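Tryptophan halogenase (Shewanella frigidimarina, PDB 2PYX) probably binds FAD and acts as a flavin-dependent halogenase, a member of the tryptophan halogenase family with a Rossmann-type nucleotide-binding region. Local coordinates at residues 18-21 with 22-25; 178-181 with 182-185; 67-70 with 71-75. One frame throughout, in Å; residues are numbered along the deposited sequence. Where two conformers were deposited one is given.

Contact 1: 18-21 with 22-25; sequences AGWI and TAGL
In the first helix of the Rossmann-type region, helix 16-31, Thr22 folds its hydroxyl back onto the carbonyl of Ala18 one turn earlier, with Thr22 OG1 donating to Ala18 O at 2.7 Å. The amide of the same residue also donates to that oxygen, Thr22 N lying 3.2 Å from Ala18 O, and the two donors arrive from opposite faces of the carbonyl plane. The torsion that sets this up (chi1 -58°) puts OG1 beside the backbone N of Thr22, pointing back along the helix, and a buried polar group is thereby satisfied within its own turn. The helix follows strand 9-13 and carries Gly19, the last glycine of a GxGxxG-like pattern; Ala18 belongs to the predicted FAD site, consistent with a dinucleotide-binding strand-turn-helix. Routine i to i+4 bonds continue down the segment, including Ala23 N to Gly19 O at 2.9 Å. On another side of the helix Ile21 and Leu25 run alongside one another, and Ile21 CG2 meets Leu25 CD1 at 3.7 Å. Leu25 CG also rests 3.4 Å from Ile21 O. The indole of Trp20 packs on helix 174-187 and meets the ring of His193 edge-to-face, while its CE3 approaches the methyl Ala23 CB obliquely at 4.2 Å.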
loop_
_atom_site.group_PDB
_atom_site.type_symbol
_atom_site.label_atom_id
_atom_site.label_comp_id
_atom_site.label_asym_id
_atom_site.label_seq_id
_atom_site.Cartn_x
_atom_site.Cartn_y
_atom_site.Cartn_z
ATOM N N ALA A 18 -6.673 9.473 4.326
ATOM C CA ALA A 18 -7.121 9.822 2.971
ATOM C C ALA A 18 -7.308 11.328 2.817
ATOM O O ALA A 18 -6.783 11.973 1.903
ATOM C CB ALA A 18 -8.395 9.065 2.627
ATOM N N GLY A 19 -8.013 11.925 3.772
ATOM C CA GLY A 19 -8.302 13.331 3.692
ATOM C C GLY A 19 -7.107 14.210 3.906
ATOM O O GLY A 19 -6.877 15.165 3.138
ATOM N N TRP A 20 -6.306 13.874 4.926
ATOM C CA TRP A 20 -5.160 14.731 5.237
ATOM C C TRP A 20 -3.985 14.578 4.281
ATOM O O TRP A 20 -3.296 15.548 3.982
ATOM C CB TRP A 20 -4.718 14.591 6.680
ATOM C CG TRP A 20 -5.750 15.126 7.615
ATOM C CD1 TRP A 20 -6.600 14.400 8.419
ATOM C CD2 TRP A 20 -6.086 16.488 7.802
ATOM N NE1 TRP A 20 -7.429 15.248 9.114
ATOM C CE2 TRP A 20 -7.134 16.532 8.753
ATOM C CE3 TRP A 20 -5.617 17.692 7.264
ATOM C CZ2 TRP A 20 -7.715 17.731 9.162
ATOM C CZ3 TRP A 20 -6.170 18.864 7.697
ATOM C CH2 TRP A 20 -7.225 18.871 8.638
ATOM N N ILE A 21 -3.770 13.380 3.747
ATOM C CA ILE A 21 -2.731 13.285 2.714
ATOM C C ILE A 21 -3.142 14.113 1.497
ATOM O O ILE A 21 -2.316 14.798 0.881
ATOM C CB ILE A 21 -2.435 11.827 2.334
ATOM C CG1 ILE A 21 -1.625 11.163 3.459
ATOM C CG2 ILE A 21 -1.678 11.729 0.988
ATOM C CD1 ILE A 21 -1.520 9.644 3.326
ATOM N N THR A 22 -4.427 14.042 1.146
ATOM C CA THR A 22 -4.926 14.826 0.023
ATOM C C THR A 22 -4.714 16.319 0.284
ATOM O O THR A 22 -4.245 17.054 -0.562
ATOM C CB THR A 22 -6.413 14.521 -0.274
ATOM O OG1 THR A 22 -6.553 13.115 -0.550
ATOM C CG2 THR A 22 -6.916 15.327 -1.454
ATOM N N ALA A 23 -5.149 16.792 1.450
ATOM C CA ALA A 23 -5.007 18.207 1.781
ATOM C C ALA A 23 -3.561 18.663 1.680
ATOM O O ALA A 23 -3.252 19.699 1.100
ATOM C CB ALA A 23 -5.538 18.457 3.179
ATOM N N GLY A 24 -2.656 17.865 2.240
ATOM C CA GLY A 24 -1.248 18.230 2.266
ATOM C C GLY A 24 -0.605 18.269 0.905
ATOM O O GLY A 24 0.149 19.189 0.559
ATOM N N LEU A 25 -0.894 17.239 0.104
ATOM C CA LEU A 25 -0.320 17.183 -1.241
ATOM C C LEU A 25 -0.848 18.335 -2.128
ATOM O O LEU A 25 -0.103 18.940 -2.871
ATOM C CB LEU A 25 -0.531 15.823 -1.890
ATOM C CG LEU A 25 0.324 14.704 -1.298
ATOM C CD1 LEU A 25 -0.138 13.388 -1.925
ATOM C CD2 LEU A 25 1.808 14.933 -1.526
#

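Contact 2: 178-181 with 182-185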
loop_
_atom_site.group_PDB
_atom_site.type_symbol
_atom_site.label_atom_id
_atom_site.label_comp_id
_atom_site.label_asym_id
_atom_site.label_seq_id
_atom_site.Cartn_x
_atom_site.Cartn_y
_atom_site.Cartn_z
ATOM N N SER A 178 -2.566 10.565 11.005
ATOM C CA SER A 178 -3.628 11.508 10.688
ATOM C C SER A 178 -3.549 12.733 11.599
ATOM O O SER A 178 -3.771 13.857 11.161
ATOM C CB SER A 178 -4.982 10.819 10.849
ATOM O OG SER A 178 -5.121 9.814 9.875
ATOM N N GLN A 179 -3.250 12.499 12.881
ATOM C CA GLN A 179 -3.117 13.613 13.830
ATOM C C GLN A 179 -1.938 14.520 13.495
ATOM O O GLN A 179 -2.045 15.744 13.502
ATOM C CB GLN A 179 -3.006 13.112 15.260
ATOM C CG GLN A 179 -3.033 14.243 16.303
ATOM C CD GLN A 179 -4.214 15.205 16.143
ATOM O OE1 GLN A 179 -5.371 14.789 16.036
ATOM N NE2 GLN A 179 -3.921 16.509 16.124
ATOM N N LEU A 180 -0.805 13.909 13.163
ATOM C CA LEU A 180 0.352 14.698 12.743
ATOM C C LEU A 180 0.029 15.547 11.508
ATOM O O LEU A 180 0.353 16.714 11.431
ATOM C CB LEU A 180 1.556 13.786 12.488
ATOM C CG LEU A 180 2.826 14.352 11.861
ATOM C CD1 LEU A 180 3.246 15.610 12.567
ATOM C CD2 LEU A 180 3.969 13.373 11.920
ATOM N N LEU A 181 -0.635 14.936 10.539
ATOM C CA LEU A 181 -0.979 15.643 9.308
ATOM C C LEU A 181 -1.993 16.780 9.572
ATOM O O LEU A 181 -1.921 17.848 8.969
ATOM C CB LEU A 181 -1.572 14.678 8.272
ATOM C CG LEU A 181 -0.545 13.706 7.681
ATOM C CD1 LEU A 181 -1.297 12.618 6.924
ATOM C CD2 LEU A 181 0.477 14.434 6.787
ATOM N N THR A 182 -2.949 16.535 10.471
ATOM C CA THR A 182 -3.918 17.568 10.808
ATOM C C THR A 182 -3.198 18.811 11.313
ATOM O O THR A 182 -3.483 19.925 10.900
ATOM C CB THR A 182 -4.836 17.065 11.926
ATOM O OG1 THR A 182 -5.633 15.955 11.458
ATOM C CG2 THR A 182 -5.753 18.199 12.424
ATOM N N GLU A 183 -2.247 18.563 12.218
ATOM C CA GLU A 183 -1.437 19.647 12.793
ATOM C C GLU A 183 -0.620 20.353 11.719
ATOM O O GLU A 183 -0.658 21.564 11.598
ATOM C CB GLU A 183 -0.511 19.100 13.902
ATOM C CG GLU A 183 -1.268 18.543 15.085
ATOM C CD GLU A 183 -0.505 17.540 15.964
ATOM O OE1 GLU A 183 0.656 17.139 15.646
ATOM O OE2 GLU A 183 -1.128 17.118 16.983
ATOM N N HIS A 184 0.095 19.589 10.907
ATOM C CA HIS A 184 0.907 20.197 9.884
ATOM C C HIS A 184 0.073 20.959 8.865
ATOM O O HIS A 184 0.390 22.091 8.493
ATOM C CB HIS A 184 1.707 19.124 9.208
ATOM C CG HIS A 184 2.613 19.633 8.145
ATOM N ND1 HIS A 184 3.867 20.148 8.417
ATOM C CD2 HIS A 184 2.453 19.704 6.803
ATOM C CE1 HIS A 184 4.438 20.507 7.279
ATOM N NE2 HIS A 184 3.600 20.254 6.286
ATOM N N CYS A 185 -1.002 20.348 8.389
ATOM C CA CYS A 185 -1.761 20.972 7.312
ATOM C C CYS A 185 -2.484 22.243 7.721
ATOM O O CYS A 185 -2.593 23.190 6.958
ATOM C CB CYS A 185 -2.799 20.023 6.740
ATOM S SG CYS A 185 -2.044 18.660 5.772
#
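Gln179 and Glu183 join their polar ends across one turn of helix 174-187, Gln179 NE2 donating to Glu183 OE2 at 3.0 Å with an N-H...O angle of 161°. The acceptor lies close to the plane of the amide, yet the amide nitrogen sits well above the plane of the carboxylate. The two flat groups are turned 59° against each other, and the chains cross at about a right angle. Gln179 gets there by sending CG away from its own backbone N (chi1 -173°) and then bending at chi2, whereas Glu183 runs extended beyond CG and lays its CG 3.3 Å from Gln179 O.

Thr182 is satisfied differently. Both its hydroxyl, Thr182 OG1, and its amide, Thr182 N, donate to Ser178 O, at 2.8 and 2.9 Å; they reach this one carbonyl from opposite faces, the hydroxyl from above its plane. Gln179 O accepts the amide Glu183 N at 3.1 Å, and Leu180 O and Leu181 O take the amides of His184 and Cys185 in the same ordinary helical pattern.

Other polar groups have partners beyond these two segments. His184 NE2 is bonded to Ile73 O at the end of helix 65-73, so the imidazole ties two helices together. Thr182 O in turn accepts from the hydroxyl of Thr186. Thr182 and Thr186 thus repeat the back-bonding of hydroxyls to carbonyls one turn earlier that is familiar from serines and threonines within alpha-helices, here in a helix whose inner face packs on the first helix of the Rossmann-type region, with residue Ser178 beside the predicted FAD-binding residues Gly16 and Thr17.

Contact 3: 67-70 with 71-75; sequences RSTL and SKIGI. With PG4 (tetraethylene glycol), chain F.
A Schellman motif ends helix 65-73, made by Ile75 N donating to Leu70 O at 3.0 Å and Gly74 N to Ser71 O at 3.1 Å. Gly74 N is shared, since it also makes the last i to i+4 bond, 3.0 Å from Leu70 O; there it and Ile75 N arrive from opposite faces of the carbonyl plane. Gly74, with positive phi (104°), turns the chain out of the helix and brings Ile75 back over Leu70, where Leu70 CD2 meets Ile75 CB at 4.1 Å. On the neighbouring face Thr69 and Ile73 lie alongside each other, Thr69 CG2 and Ile73 CD1 being 3.9 Å apart, on the side facing helix 16-31.

On the outer side Lys72 bends at chi3 and delivers NZ into a curl of tetraethylene glycol, probably from the crystallisation liquor. All five glycol oxygens accept from Lys72 NZ, the nearest being O1 at 2.7 Å. That same O1 donates to Thr69 OG1 at 2.8 Å, and Thr69 OG1 is also bonded to Glu369 OE1. With five acceptors around one amine, the N-H groups are probably shared among the oxygens, much as a crown ether holds an ammonium ion, consistent with a charged lysine.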
loop_
_atom_site.group_PDB
_atom_site.type_symbol
_atom_site.label_atom_id
_atom_site.label_comp_id
_atom_site.label_asym_id
_atom_site.label_seq_id
_atom_site.Cartn_x
_atom_site.Cartn_y
_atom_site.Cartn_z
ATOM N N ARG A 67 7.855 7.937 1.405
ATOM C CA ARG A 67 8.992 8.848 1.647
ATOM C C ARG A 67 8.836 10.146 0.855
ATOM O O ARG A 67 9.052 11.260 1.392
ATOM C CB ARG A 67 10.328 8.172 1.311
ATOM C CG ARG A 67 10.688 6.953 2.142
ATOM C CD ARG A 67 12.064 6.354 1.774
ATOM N NE ARG A 67 12.046 5.838 0.417
ATOM C CZ ARG A 67 12.434 6.503 -0.666
ATOM N NH1 ARG A 67 12.969 7.701 -0.559
ATOM N NH2 ARG A 67 12.308 5.943 -1.858
ATOM N N SER A 68 8.416 9.998 -0.404
ATOM C CA SER A 68 8.202 11.148 -1.279
ATOM C C SER A 68 7.000 11.976 -0.849
ATOM O O SER A 68 7.079 13.182 -0.813
ATOM C CB SER A 68 8.071 10.723 -2.737
ATOM O OG SER A 68 7.768 11.841 -3.541
ATOM N N THR A 69 5.897 11.304 -0.517
ATOM C CA THR A 69 4.718 12.018 -0.030
ATOM C C THR A 69 5.044 12.863 1.195
ATOM O O THR A 69 4.670 14.038 1.276
ATOM C CB THR A 69 3.625 10.996 0.263
ATOM O OG1 THR A 69 3.245 10.391 -0.951
ATOM C CG2 THR A 69 2.409 11.611 0.870
ATOM N N LEU A 70 5.721 12.258 2.164
ATOM C CA LEU A 70 6.080 12.991 3.396
ATOM C C LEU A 70 6.983 14.189 3.077
ATOM O O LEU A 70 6.802 15.300 3.564
ATOM C CB LEU A 70 6.797 12.045 4.362
ATOM C CG LEU A 70 5.913 11.009 5.055
ATOM C CD1 LEU A 70 6.801 9.987 5.761
ATOM C CD2 LEU A 70 4.913 11.636 6.015
ATOM N N SER A 71 7.970 13.950 2.245
ATOM C CA SER A 71 8.882 15.017 1.882
ATOM C C SER A 71 8.174 16.179 1.151
ATOM O O SER A 71 8.368 17.366 1.476
ATOM C CB SER A 71 9.953 14.444 0.960
ATOM O OG SER A 71 10.890 15.454 0.595
ATOM N N LYS A 72 7.303 15.843 0.196
ATOM C CA LYS A 72 6.520 16.852 -0.526
ATOM C C LYS A 72 5.596 17.643 0.393
ATOM O O LYS A 72 5.491 18.874 0.264
ATOM C CB LYS A 72 5.708 16.201 -1.629
ATOM C CG LYS A 72 6.507 15.734 -2.831
ATOM C CD LYS A 72 5.603 15.263 -3.939
ATOM C CE LYS A 72 4.873 13.960 -3.598
ATOM N NZ LYS A 72 3.924 13.578 -4.670
ATOM N N ILE A 73 4.966 16.971 1.341
ATOM C CA ILE A 73 4.102 17.666 2.314
ATOM C C ILE A 73 4.903 18.565 3.231
ATOM O O ILE A 73 4.397 19.599 3.680
ATOM C CB ILE A 73 3.281 16.651 3.121
ATOM C CG1 ILE A 73 2.297 15.936 2.183
ATOM C CG2 ILE A 73 2.538 17.282 4.283
ATOM C CD1 ILE A 73 1.439 14.871 2.808
ATOM N N GLY A 74 6.149 18.180 3.498
ATOM C CA GLY A 74 7.059 18.963 4.299
ATOM C C GLY A 74 7.266 18.454 5.705
ATOM O O GLY A 74 7.638 19.229 6.605
ATOM N N ILE A 75 7.024 17.163 5.913
ATOM C CA ILE A 75 7.195 16.503 7.206
ATOM C C ILE A 75 8.644 16.038 7.360
ATOM O O ILE A 75 9.259 15.485 6.427
ATOM C CB ILE A 75 6.231 15.279 7.350
ATOM C CG1 ILE A 75 4.769 15.694 7.152
ATOM C CG2 ILE A 75 6.419 14.605 8.706
ATOM C CD1 ILE A 75 4.293 16.754 8.007
HETATM O O1 PG4 F . 2.972 11.260 -3.567
HETATM C C1 PG4 F . 3.279 9.916 -4.008
HETATM C C2 PG4 F . 4.694 9.847 -4.573
HETATM O O2 PG4 F . 4.822 10.780 -5.674
HETATM C C3 PG4 F . 6.173 10.900 -6.144
HETATM C C4 PG4 F . 6.226 11.795 -7.382
HETATM O O3 PG4 F . 5.729 13.091 -7.036
HETATM C C5 PG4 F . 5.630 13.939 -8.197
HETATM C C6 PG4 F . 5.230 15.345 -7.785
HETATM O O4 PG4 F . 3.892 15.264 -7.298
HETATM C C7 PG4 F . 3.350 16.537 -6.983
HETATM C C8 PG4 F . 1.993 16.394 -6.328
HETATM O O5 PG4 F . 2.029 15.646 -5.123
#

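Following the chain from the N terminus, contact 1 comes first on helix 16-31, contact 3 next at the end of helix 65-73, and contact 2 last on helix 174-187. Contacts 1 and 2 each span a turn of one helix, and contact 3 the last turn and the exit from its helix, so the three stand in series and none nests within or crosses another. In space they converge: Trp20 of contact 1 packs on Leu181 and Cys185 of contact 2, Leu25 CD2 lies 3.9 Å from Ile73 CG1 of contact 3, and His184 packs on Ile75. Three helices are thereby joined, with contact 1 carrying one residue of the predicted FAD site and contact 2 lying next to it.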